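Local coordinates for putative branched-chain amino acid transport system substrate-binding protein (Rhodopseudomonas palustris, PDB 4F8J) that probably serves as the periplasmic solute-binding component of an ABC-type transporter and binds 4'-hydroxycinnamic acid, at residues G142-Y147 and R171-D176; P206-R211 and R232-S237; P116-I121 and Y341-R346. All coordinates share one frame; numbering follows the deposited sequence. Where two conformers were deposited one is given.

Interaction 1 of 3, residues G142-Y147 and R171-D176; sequences GYSDSY and RFARPD. With HC4 (4'-hydroxycinnamic acid), chain E; SO4 (sulfate ion), chain I.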
loop_
_atom_site.group_PDB
_atom_site.type_symbol
_atom_site.label_atom_id
_atom_site.label_comp_id
_atom_site.label_asym_id
_atom_site.label_seq_id
_atom_site.Cartn_x
_atom_site.Cartn_y
_atom_site.Cartn_z
ATOM N N GLY A 142 0.040 4.586 16.788
ATOM C CA GLY A 142 -0.632 4.274 15.533
ATOM C C GLY A 142 -2.133 4.430 15.586
ATOM O O GLY A 142 -2.691 4.781 16.639
ATOM N N TYR A 143 -2.792 4.195 14.466
ATOM C CA TYR A 143 -4.245 4.389 14.416
ATOM C C TYR A 143 -4.963 3.459 15.369
ATOM O O TYR A 143 -4.554 2.312 15.572
ATOM C CB TYR A 143 -4.813 4.117 13.038
ATOM C CG TYR A 143 -4.306 4.994 11.922
ATOM C CD1 TYR A 143 -4.077 6.349 12.113
ATOM C CD2 TYR A 143 -4.196 4.494 10.645
ATOM C CE1 TYR A 143 -3.640 7.166 11.063
ATOM C CE2 TYR A 143 -3.750 5.276 9.592
ATOM C CZ TYR A 143 -3.509 6.615 9.787
ATOM O OH TYR A 143 -3.088 7.425 8.745
ATOM N N SER A 144 -6.098 3.949 15.883
ATOM C CA SER A 144 -7.040 3.135 16.632
ATOM C C SER A 144 -8.030 2.430 15.688
ATOM O O SER A 144 -9.263 2.524 15.830
ATOM C CB SER A 144 -7.799 4.022 17.633
ATOM O OG SER A 144 -8.303 5.176 16.968
ATOM N N ASP A 145 -7.515 1.720 14.694
ATOM C CA ASP A 145 -8.365 0.948 13.797
ATOM C C ASP A 145 -7.561 -0.245 13.276
ATOM O O ASP A 145 -6.451 -0.496 13.755
ATOM C CB ASP A 145 -8.908 1.845 12.669
ATOM C CG ASP A 145 -7.868 2.224 11.619
ATOM O OD1 ASP A 145 -6.706 1.769 11.638
ATOM O OD2 ASP A 145 -8.250 3.014 10.741
ATOM N N SER A 146 -8.117 -0.963 12.309
ATOM C CA SER A 146 -7.522 -2.215 11.824
ATOM C C SER A 146 -6.077 -2.113 11.337
ATOM O O SER A 146 -5.273 -2.975 11.666
ATOM C CB SER A 146 -8.372 -2.812 10.714
ATOM O OG SER A 146 -7.918 -4.112 10.413
ATOM N N TYR A 147 -5.750 -1.073 10.578
ATOM C CA TYR A 147 -4.372 -0.853 10.136
ATOM C C TYR A 147 -3.431 -0.657 11.335
ATOM O O TYR A 147 -2.343 -1.251 11.402
ATOM C CB TYR A 147 -4.281 0.329 9.174
ATOM C CG TYR A 147 -2.903 0.614 8.621
ATOM C CD1 TYR A 147 -2.363 -0.185 7.647
ATOM C CD2 TYR A 147 -2.142 1.708 9.057
ATOM C CE1 TYR A 147 -1.111 0.073 7.120
ATOM C CE2 TYR A 147 -0.877 1.958 8.550
ATOM C CZ TYR A 147 -0.364 1.124 7.572
ATOM O OH TYR A 147 0.864 1.327 7.021
ATOM N N ARG A 171 -2.507 5.204 20.871
ATOM C CA ARG A 171 -3.289 5.265 19.630
ATOM C C ARG A 171 -3.859 6.658 19.370
ATOM O O ARG A 171 -3.971 7.479 20.293
ATOM C CB ARG A 171 -4.417 4.217 19.657
ATOM C CG ARG A 171 -3.964 2.758 19.823
ATOM C CD ARG A 171 -2.990 2.195 18.788
ATOM N NE ARG A 171 -2.858 0.764 19.064
ATOM C CZ ARG A 171 -3.480 -0.225 18.413
ATOM N NH1 ARG A 171 -4.200 -0.012 17.314
ATOM N NH2 ARG A 171 -3.334 -1.480 18.831
ATOM N N PHE A 172 -4.189 6.917 18.110
ATOM C CA PHE A 172 -4.882 8.152 17.695
ATOM C C PHE A 172 -5.772 7.832 16.522
ATOM O O PHE A 172 -5.638 6.784 15.913
ATOM C CB PHE A 172 -3.926 9.318 17.386
ATOM C CG PHE A 172 -3.091 9.174 16.141
ATOM C CD1 PHE A 172 -1.970 8.353 16.127
ATOM C CD2 PHE A 172 -3.394 9.911 14.988
ATOM C CE1 PHE A 172 -1.175 8.283 15.001
ATOM C CE2 PHE A 172 -2.601 9.825 13.849
ATOM C CZ PHE A 172 -1.492 8.995 13.861
ATOM N N ALA A 173 -6.763 8.681 16.289
ATOM C CA ALA A 173 -7.671 8.504 15.168
ATOM C C ALA A 173 -7.208 9.310 13.969
ATOM O O ALA A 173 -6.614 10.390 14.101
ATOM C CB ALA A 173 -9.095 8.902 15.558
ATOM N N ARG A 174 -7.507 8.778 12.790
ATOM C CA ARG A 174 -7.081 9.371 11.528
ATOM C C ARG A 174 -7.317 10.882 11.451
ATOM O O ARG A 174 -6.421 11.617 11.033
ATOM C CB ARG A 174 -7.789 8.673 10.351
ATOM C CG ARG A 174 -7.245 7.290 10.079
ATOM C CD ARG A 174 -8.147 6.508 9.130
ATOM N NE ARG A 174 -7.714 5.116 9.078
ATOM C CZ ARG A 174 -6.846 4.620 8.186
ATOM N NH1 ARG A 174 -6.478 3.364 8.292
ATOM N NH2 ARG A 174 -6.324 5.400 7.241
ATOM N N PRO A 175 -8.516 11.341 11.838
ATOM C CA PRO A 175 -8.778 12.790 11.707
ATOM C C PRO A 175 -8.099 13.686 12.765
ATOM O O PRO A 175 -8.145 14.929 12.655
ATOM C CB PRO A 175 -10.313 12.883 11.839
ATOM C CG PRO A 175 -10.842 11.482 11.835
ATOM C CD PRO A 175 -9.709 10.626 12.334
ATOM N N ASP A 176 -7.507 13.101 13.797
ATOM C CA ASP A 176 -6.966 13.894 14.886
ATOM C C ASP A 176 -5.906 14.877 14.396
ATOM O O ASP A 176 -5.005 14.529 13.633
ATOM C CB ASP A 176 -6.339 13.023 15.983
ATOM C CG ASP A 176 -7.347 12.166 16.733
ATOM O OD1 ASP A 176 -8.569 12.323 16.536
ATOM O OD2 ASP A 176 -6.895 11.314 17.540
HETATM C C1 HC4 E . -4.160 2.802 5.781
HETATM O O1 HC4 E . -5.108 2.111 6.184
HETATM O O2 HC4 E . -4.168 4.061 5.888
HETATM C C2 HC4 E . -2.956 2.224 5.124
HETATM C C3 HC4 E . -2.549 2.771 3.980
HETATM C "C1'" HC4 E . -1.471 2.186 3.125
HETATM C "C2'" HC4 E . -0.366 1.473 3.631
HETATM C "C3'" HC4 E . 0.554 0.904 2.764
HETATM C "C4'" HC4 E . 0.453 1.017 1.391
HETATM C "C5'" HC4 E . -0.630 1.728 0.885
HETATM C "C6'" HC4 E . -1.550 2.282 1.756
HETATM O "O4'" HC4 E . 1.363 0.484 0.510
HETATM S S SO4 I . -11.429 -6.115 10.133
HETATM O O1 SO4 I . -12.871 -6.250 9.804
HETATM O O2 SO4 I . -10.705 -7.339 9.707
HETATM O O3 SO4 I . -10.871 -4.925 9.444
HETATM O O4 SO4 I . -11.275 -5.953 11.601
#

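Interaction 2 of 3, residues P206-R211 and R232-S237; sequences PQTSLR and RIAGKS. With SO4 (sulfate ion), chain G.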
loop_
_atom_site.group_PDB
_atom_site.type_symbol
_atom_site.label_atom_id
_atom_site.label_comp_id
_atom_site.label_asym_id
_atom_site.label_seq_id
_atom_site.Cartn_x
_atom_site.Cartn_y
_atom_site.Cartn_z
ATOM N N PRO A 206 2.815 12.337 14.122
ATOM C CA PRO A 206 3.714 11.915 15.170
ATOM C C PRO A 206 5.166 12.225 14.875
ATOM O O PRO A 206 5.925 12.444 15.831
ATOM C CB PRO A 206 3.445 10.407 15.303
ATOM C CG PRO A 206 2.097 10.200 14.721
ATOM C CD PRO A 206 1.985 11.231 13.635
ATOM N N GLN A 207 5.563 12.305 13.599
ATOM C CA GLN A 207 6.976 12.621 13.311
ATOM C C GLN A 207 7.340 14.008 13.836
ATOM O O GLN A 207 8.330 14.146 14.549
ATOM C CB GLN A 207 7.236 12.583 11.833
ATOM C CG GLN A 207 8.705 12.636 11.450
ATOM C CD GLN A 207 9.461 11.345 11.713
ATOM O OE1 GLN A 207 8.912 10.240 11.661
ATOM N NE2 GLN A 207 10.751 11.490 11.944
ATOM N N THR A 208 6.517 15.004 13.498
ATOM C CA THR A 208 6.750 16.376 13.938
ATOM C C THR A 208 6.543 16.547 15.446
ATOM O O THR A 208 7.380 17.126 16.138
ATOM C CB THR A 208 5.888 17.409 13.154
ATOM O OG1 THR A 208 4.491 17.119 13.264
ATOM C CG2 THR A 208 6.252 17.381 11.698
ATOM N N SER A 209 5.448 15.992 15.949
ATOM C CA SER A 209 5.120 16.104 17.388
ATOM C C SER A 209 6.220 15.469 18.283
ATOM O O SER A 209 6.692 16.067 19.234
ATOM C CB SER A 209 3.749 15.460 17.626
ATOM O OG SER A 209 3.374 15.544 19.000
ATOM N N LEU A 210 6.687 14.273 17.940
ATOM C CA LEU A 210 7.782 13.674 18.697
ATOM C C LEU A 210 9.062 14.530 18.719
ATOM O O LEU A 210 9.670 14.723 19.759
ATOM C CB LEU A 210 8.131 12.283 18.131
ATOM C CG LEU A 210 7.123 11.182 18.491
ATOM C CD1 LEU A 210 7.289 9.971 17.578
ATOM C CD2 LEU A 210 7.307 10.806 19.969
ATOM N N ARG A 211 9.477 15.033 17.560
ATOM C CA ARG A 211 10.701 15.822 17.520
ATOM C C ARG A 211 10.511 17.177 18.228
ATOM O O ARG A 211 11.371 17.593 18.979
ATOM C CB ARG A 211 11.215 15.985 16.089
ATOM C CG ARG A 211 11.736 14.681 15.476
ATOM C CD ARG A 211 12.815 14.021 16.311
ATOM N NE ARG A 211 13.423 12.909 15.569
ATOM C CZ ARG A 211 13.915 11.790 16.114
ATOM N NH1 ARG A 211 14.399 10.837 15.327
ATOM N NH2 ARG A 211 13.893 11.575 17.412
ATOM N N ARG A 232 7.684 16.956 2.789
ATOM C CA ARG A 232 7.065 18.287 2.636
ATOM C C ARG A 232 6.432 18.697 3.957
ATOM O O ARG A 232 6.622 19.833 4.429
ATOM C CB ARG A 232 5.981 18.345 1.532
ATOM C CG ARG A 232 5.603 19.787 1.165
ATOM C CD ARG A 232 4.130 20.095 0.848
ATOM N NE ARG A 232 3.506 19.189 -0.114
ATOM C CZ ARG A 232 2.511 19.514 -0.941
ATOM N NH1 ARG A 232 2.018 18.593 -1.752
ATOM N NH2 ARG A 232 2.015 20.739 -0.970
ATOM N N ILE A 233 5.684 17.779 4.563
ATOM C CA ILE A 233 4.995 18.118 5.831
ATOM C C ILE A 233 5.948 18.114 7.053
ATOM O O ILE A 233 6.007 19.105 7.805
ATOM C CB ILE A 233 3.815 17.192 6.093
ATOM C CG1 ILE A 233 2.752 17.354 4.994
ATOM C CG2 ILE A 233 3.207 17.470 7.447
ATOM C CD1 ILE A 233 1.787 16.197 4.904
ATOM N N ALA A 234 6.706 17.035 7.242
ATOM C CA ALA A 234 7.564 16.882 8.445
ATOM C C ALA A 234 8.810 17.734 8.427
ATOM O O ALA A 234 9.365 18.030 9.484
ATOM C CB ALA A 234 7.974 15.436 8.629
ATOM N N GLY A 235 9.274 18.118 7.235
ATOM C CA GLY A 235 10.479 18.932 7.114
ATOM C C GLY A 235 11.676 18.334 7.844
ATOM O O GLY A 235 11.972 17.131 7.694
ATOM N N LYS A 236 12.359 19.176 8.616
ATOM C CA LYS A 236 13.595 18.808 9.295
ATOM C C LYS A 236 13.360 17.655 10.297
ATOM O O LYS A 236 14.273 16.864 10.541
ATOM C CB LYS A 236 14.246 20.037 9.965
ATOM C CG LYS A 236 14.717 21.111 8.975
ATOM C CD LYS A 236 15.286 22.366 9.638
ATOM C CE LYS A 236 15.420 23.511 8.621
ATOM N NZ LYS A 236 16.579 24.434 8.861
ATOM N N SER A 237 12.150 17.562 10.855
ATOM C CA SER A 237 11.783 16.449 11.748
ATOM C C SER A 237 11.867 15.073 11.051
ATOM O O SER A 237 12.011 14.038 11.710
ATOM C CB SER A 237 10.374 16.658 12.328
ATOM O OG SER A 237 10.260 17.905 12.971
HETATM S S SO4 G . 1.029 18.001 18.246
HETATM O O1 SO4 G . 1.073 18.410 16.833
HETATM O O2 SO4 G . 2.351 18.324 18.818
HETATM O O3 SO4 G . -0.006 18.785 18.964
HETATM O O4 SO4 G . 0.750 16.560 18.403
HETATM O O HOH W 1 14.647 13.909 13.142
#

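Interaction 3 of 3, residues P116-I121 and Y341-R346; sequences PQPIPI and YGLDDR. With HC4 (4'-hydroxycinnamic acid), chain E.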
loop_
_atom_site.group_PDB
_atom_site.type_symbol
_atom_site.label_atom_id
_atom_site.label_comp_id
_atom_site.label_asym_id
_atom_site.label_seq_id
_atom_site.Cartn_x
_atom_site.Cartn_y
_atom_site.Cartn_z
ATOM N N PRO A 116 -0.394 -3.766 -1.983
ATOM C CA PRO A 116 0.602 -3.313 -0.971
ATOM C C PRO A 116 1.298 -4.458 -0.287
ATOM O O PRO A 116 0.722 -5.528 -0.095
ATOM C CB PRO A 116 -0.245 -2.514 0.021
ATOM C CG PRO A 116 -1.409 -2.082 -0.794
ATOM C CD PRO A 116 -1.733 -3.251 -1.650
ATOM N N GLN A 117 2.528 -4.217 0.136
ATOM C CA GLN A 117 3.251 -5.211 0.868
ATOM C C GLN A 117 2.548 -5.579 2.173
ATOM O O GLN A 117 2.027 -4.699 2.875
ATOM C CB GLN A 117 4.653 -4.744 1.182
ATOM C CG GLN A 117 5.539 -4.495 -0.047
ATOM C CD GLN A 117 5.320 -3.178 -0.732
ATOM O OE1 GLN A 117 4.522 -2.343 -0.302
ATOM N NE2 GLN A 117 6.003 -2.998 -1.865
ATOM N N PRO A 118 2.527 -6.869 2.506
ATOM C CA PRO A 118 1.914 -7.265 3.766
ATOM C C PRO A 118 2.700 -6.710 4.949
ATOM O O PRO A 118 3.934 -6.565 4.886
ATOM C CB PRO A 118 1.943 -8.781 3.720
ATOM C CG PRO A 118 3.065 -9.117 2.847
ATOM C CD PRO A 118 3.169 -8.008 1.839
ATOM N N ILE A 119 1.972 -6.384 5.995
ATOM C CA ILE A 119 2.585 -5.784 7.172
ATOM C C ILE A 119 3.807 -6.562 7.679
ATOM O O ILE A 119 4.862 -5.949 7.896
ATOM C CB ILE A 119 1.526 -5.455 8.270
ATOM C CG1 ILE A 119 0.843 -4.126 7.962
ATOM C CG2 ILE A 119 2.170 -5.378 9.659
ATOM C CD1 ILE A 119 0.144 -4.051 6.638
ATOM N N PRO A 120 3.742 -7.897 7.802
ATOM C CA PRO A 120 4.940 -8.589 8.322
ATOM C C PRO A 120 6.226 -8.464 7.524
ATOM O O PRO A 120 7.307 -8.486 8.139
ATOM C CB PRO A 120 4.497 -10.027 8.448
ATOM C CG PRO A 120 3.015 -9.917 8.658
ATOM C CD PRO A 120 2.582 -8.797 7.746
ATOM N N ILE A 121 6.146 -8.311 6.205
ATOM C CA ILE A 121 7.358 -8.113 5.417
ATOM C C ILE A 121 7.957 -6.750 5.821
ATOM O O ILE A 121 9.160 -6.586 5.939
ATOM C CB ILE A 121 7.041 -8.197 3.898
ATOM C CG1 ILE A 121 6.793 -9.663 3.526
ATOM C CG2 ILE A 121 8.178 -7.621 3.035
ATOM C CD1 ILE A 121 6.544 -9.878 2.025
ATOM N N TYR A 341 -1.209 -12.001 -0.889
ATOM C CA TYR A 341 -0.272 -10.917 -1.120
ATOM C C TYR A 341 0.819 -11.337 -2.104
ATOM O O TYR A 341 1.170 -10.591 -3.003
ATOM C CB TYR A 341 0.334 -10.498 0.190
ATOM C CG TYR A 341 -0.530 -9.589 1.005
ATOM C CD1 TYR A 341 -1.503 -10.092 1.831
ATOM C CD2 TYR A 341 -0.337 -8.227 0.964
ATOM C CE1 TYR A 341 -2.290 -9.235 2.626
ATOM C CE2 TYR A 341 -1.089 -7.368 1.737
ATOM C CZ TYR A 341 -2.063 -7.887 2.569
ATOM O OH TYR A 341 -2.774 -6.989 3.345
ATOM N N GLY A 342 1.377 -12.524 -1.911
ATOM C CA GLY A 342 2.265 -13.119 -2.907
ATOM C C GLY A 342 3.644 -12.529 -3.072
ATOM O O GLY A 342 4.213 -12.706 -4.126
ATOM N N LEU A 343 4.158 -11.859 -2.041
ATOM C CA LEU A 343 5.392 -11.097 -2.152
ATOM C C LEU A 343 6.489 -11.650 -1.259
ATOM O O LEU A 343 6.234 -12.416 -0.332
ATOM C CB LEU A 343 5.142 -9.639 -1.833
ATOM C CG LEU A 343 4.284 -8.828 -2.816
ATOM C CD1 LEU A 343 3.907 -7.442 -2.236
ATOM C CD2 LEU A 343 4.991 -8.697 -4.164
ATOM N N ASP A 344 7.706 -11.247 -1.582
ATOM C CA ASP A 344 8.892 -11.672 -0.862
ATOM C C ASP A 344 9.863 -10.498 -0.713
ATOM O O ASP A 344 9.459 -9.325 -0.837
ATOM C CB ASP A 344 9.489 -12.918 -1.517
ATOM C CG ASP A 344 10.147 -12.674 -2.907
ATOM O OD1 ASP A 344 10.342 -11.537 -3.381
ATOM O OD2 ASP A 344 10.544 -13.702 -3.511
ATOM N N ASP A 345 11.132 -10.780 -0.430
ATOM C CA ASP A 345 12.071 -9.684 -0.165
ATOM C C ASP A 345 12.314 -8.726 -1.303
ATOM O O ASP A 345 12.837 -7.643 -1.061
ATOM C CB ASP A 345 13.460 -10.242 0.210
ATOM C CG ASP A 345 13.525 -10.828 1.597
ATOM O OD1 ASP A 345 12.553 -10.787 2.376
ATOM O OD2 ASP A 345 14.638 -11.321 1.907
ATOM N N ARG A 346 11.987 -9.108 -2.527
ATOM C CA ARG A 346 12.138 -8.242 -3.694
ATOM C C ARG A 346 11.148 -7.078 -3.613
ATOM O O ARG A 346 11.252 -6.153 -4.411
ATOM C CB ARG A 346 11.932 -9.024 -5.003
ATOM C CG ARG A 346 13.058 -10.014 -5.246
ATOM C CD ARG A 346 12.798 -10.892 -6.443
ATOM N NE ARG A 346 11.747 -11.845 -6.128
ATOM C CZ ARG A 346 11.277 -12.751 -6.969
ATOM N NH1 ARG A 346 10.323 -13.601 -6.560
ATOM N NH2 ARG A 346 11.776 -12.837 -8.207
HETATM C C1 HC4 E . -4.160 2.802 5.781
HETATM O O1 HC4 E . -5.108 2.111 6.184
HETATM O O2 HC4 E . -4.168 4.061 5.888
HETATM C C2 HC4 E . -2.956 2.224 5.124
HETATM C C3 HC4 E . -2.549 2.771 3.980
HETATM C "C1'" HC4 E . -1.471 2.186 3.125
HETATM C "C2'" HC4 E . -0.366 1.473 3.631
HETATM C "C3'" HC4 E . 0.554 0.904 2.764
HETATM C "C4'" HC4 E . 0.453 1.017 1.391
HETATM C "C5'" HC4 E . -0.630 1.728 0.885
HETATM C "C6'" HC4 E . -1.550 2.282 1.756
HETATM O "O4'" HC4 E . 1.363 0.484 0.510
HETATM O O HOH W 2 -0.872 -7.010 5.893
#

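Interaction 1 of 3, residues G142-Y147 and R171-D176
The carboxylate end of the 4'-hydroxycinnamic acid site is built here around Arg174, whose guanidinium is held between the side chain of Asp145, the ring of Tyr143 and the ligand. NE of Arg174 lies 2.7 Å from Asp145 OD2, and NH1 reaches the same oxygen at 3.0 Å, a side-on salt bridge in which one acceptor takes two N-H groups lying almost in the guanidinium plane. NH1 and NH2 then turn end-on to the ligand, NH1 giving a 2.8 Å bond to O1 and NH2 a 2.9 Å bond to O2. With its chain extended from CG to NE, the arginine passes across the Tyr143 ring at about a right angle: CG sits over the ring face, 3.7 Å from its centroid, and CE2 of the tyrosine lies over the centre of the guanidinium, the two planes 38° apart. C2 of the ligand lies over the centre of one face of the Tyr147 ring. The Tyr143 hydroxyl is hydrogen-bonded to Ser199 OG, which also binds the ligand and so is a second tie between this ring and the site.

All this grows from a beta-alpha-beta unit, strand 137-143, helix 146-161 and strand 165-172, whose parallel strands are joined by Phe172 N to Gly142 O (3.0 Å) and Ser144 N to Phe172 O (2.9 Å). Asp145 is the N-cap residue of the helix. An edge of Tyr143 points to the face of Phe172, offset, with planes at 64°. The Arg171 chain bends at chi2 (-57°), and its NH1 meets Tyr143 O in the carbonyl plane at 2.9 Å; Asp149 and Glu169 form salt bridges with the same guanidinium.

Interaction 2 of 3, residues P206-R211 and R232-S237
Gln207 reaches from helix 200-212 to the backbone of Ser237, just beyond the end of helix 229-234. Its CG stands opposite the backbone N (chi1 -169°), which sends the chain out toward the second segment, where CG passes 4.0 Å from Ala234 CB and 3.6 Å from Ser237 O. The bend at chi2 (74°) then swings the amide round, and NE2 donates to Ser237 O at 2.9 Å. The bond is nearly straight, 169° at the hydrogen, with the oxygen close to the plane of the glutamine amide, although the donor itself is tilted from the carbonyl plane. OE1 is taken by Gln221, and with both ends of the amide engaged its flip is probably fixed.

Thr208 divides its two branches. OG1 lies between the backbone N and the carbonyl carbon and folds back onto Ala204 O and Leu205 O of its own helix, while CG2 of Thr208 is left to face the partner and rests 3.5 Å from Ala234 CA. One turn on, Arg211 sets its CB 3.9 Å from Ser237 CB, and its chain curls at chi2 so that NE meets a water at 2.9 Å. That water donates to Ser237 O at 3.0 Å, giving the carbonyl two donors. NH2 of Arg211 goes to Gly217 O and Tyr215 O. Gly235, with positive phi, leaves helical geometry ahead of the 3-10 segment that holds Ser237.

Around the contact, Gln207, Leu210 and Arg211 lie on Ile219 of strand 218-221, Ile233 leans on Thr201 and Ala204 of helix 200-212, and Ser209, hydrogen-bonded to a sulfate that probably came from the crystallisation liquor, touches Val183 of helix 180-189 along with Leu210.

Interaction 3 of 3, residues P116-I121 and Y341-R346
Tyr341 lays its ring against Pro118. CB of Tyr341 starts 4.1 Å from Pro118 CG, and CG of the tyrosine comes next to Pro118 CB, which stands over the ring face 3.8 Å from the centroid and offset toward the rim, a CH-pi contact; CD1 faces the same Pro118 CB. The edge is used as well: CD2 of Tyr341 lies 3.1 Å from Pro116 O, with that carbonyl oxygen in the ring plane, while CE2 lies near Pro116 O too and against Pro118 CA at 3.6 Å. CZ is also near Pro118 CA. At the tip, OH is hydrogen-bonded to Leu102 O and accepts from a water at 3.2 Å, which in turn accepts from Ile119 N at 2.9 Å, within the first turn of helix 119-132.

Segment 116-121 leads from strand 112-114 of the six-stranded sheet to that helix and on to the seven-stranded sheet, a crossing between lobes of the kind that forms the hinge in periplasmic binding proteins; segment 341-346 runs into strand 349-354 of the second sheet. Cutting the Tyr341 side chain back to an alanine is likely to open a gap beside Pro118 and leave Leu102 O and the water without their hydroxyl partner.

Leu343 adds a second apolar contact. Its CD1 sits 3.9 Å from Gln117 CA, and its carbonyl oxygen is met at 3.5 Å by CD1 of Ile121. The Gln117 amide is turned to Gln282, a ligand-binding residue, and Pro116 CB touches the ligand hydroxyl O4'.

Along the chain, interaction 1 closes before interaction 2 opens, and both are nested inside the long loop closed by interaction 3. Interactions 1 and 2 lie 18 Å apart between centres and belong to the lobe of the seven-stranded sheet; they touch where Phe172 CE1 meets Pro206 CG at 3.8 Å. Interaction 3 is centred 22 Å from interaction 1, close to the probable hinge between the lobes, and helix 119-132, begun there, leads directly into strand 137-143. Interaction 1 holds the carboxylate of the 4'-hydroxycinnamic acid and lies along its propenyl chain, while interaction 3 touches the hydroxyl end, so the ligand bridges the cleft wall and that hinge, whereas interaction 2 packs helices further out.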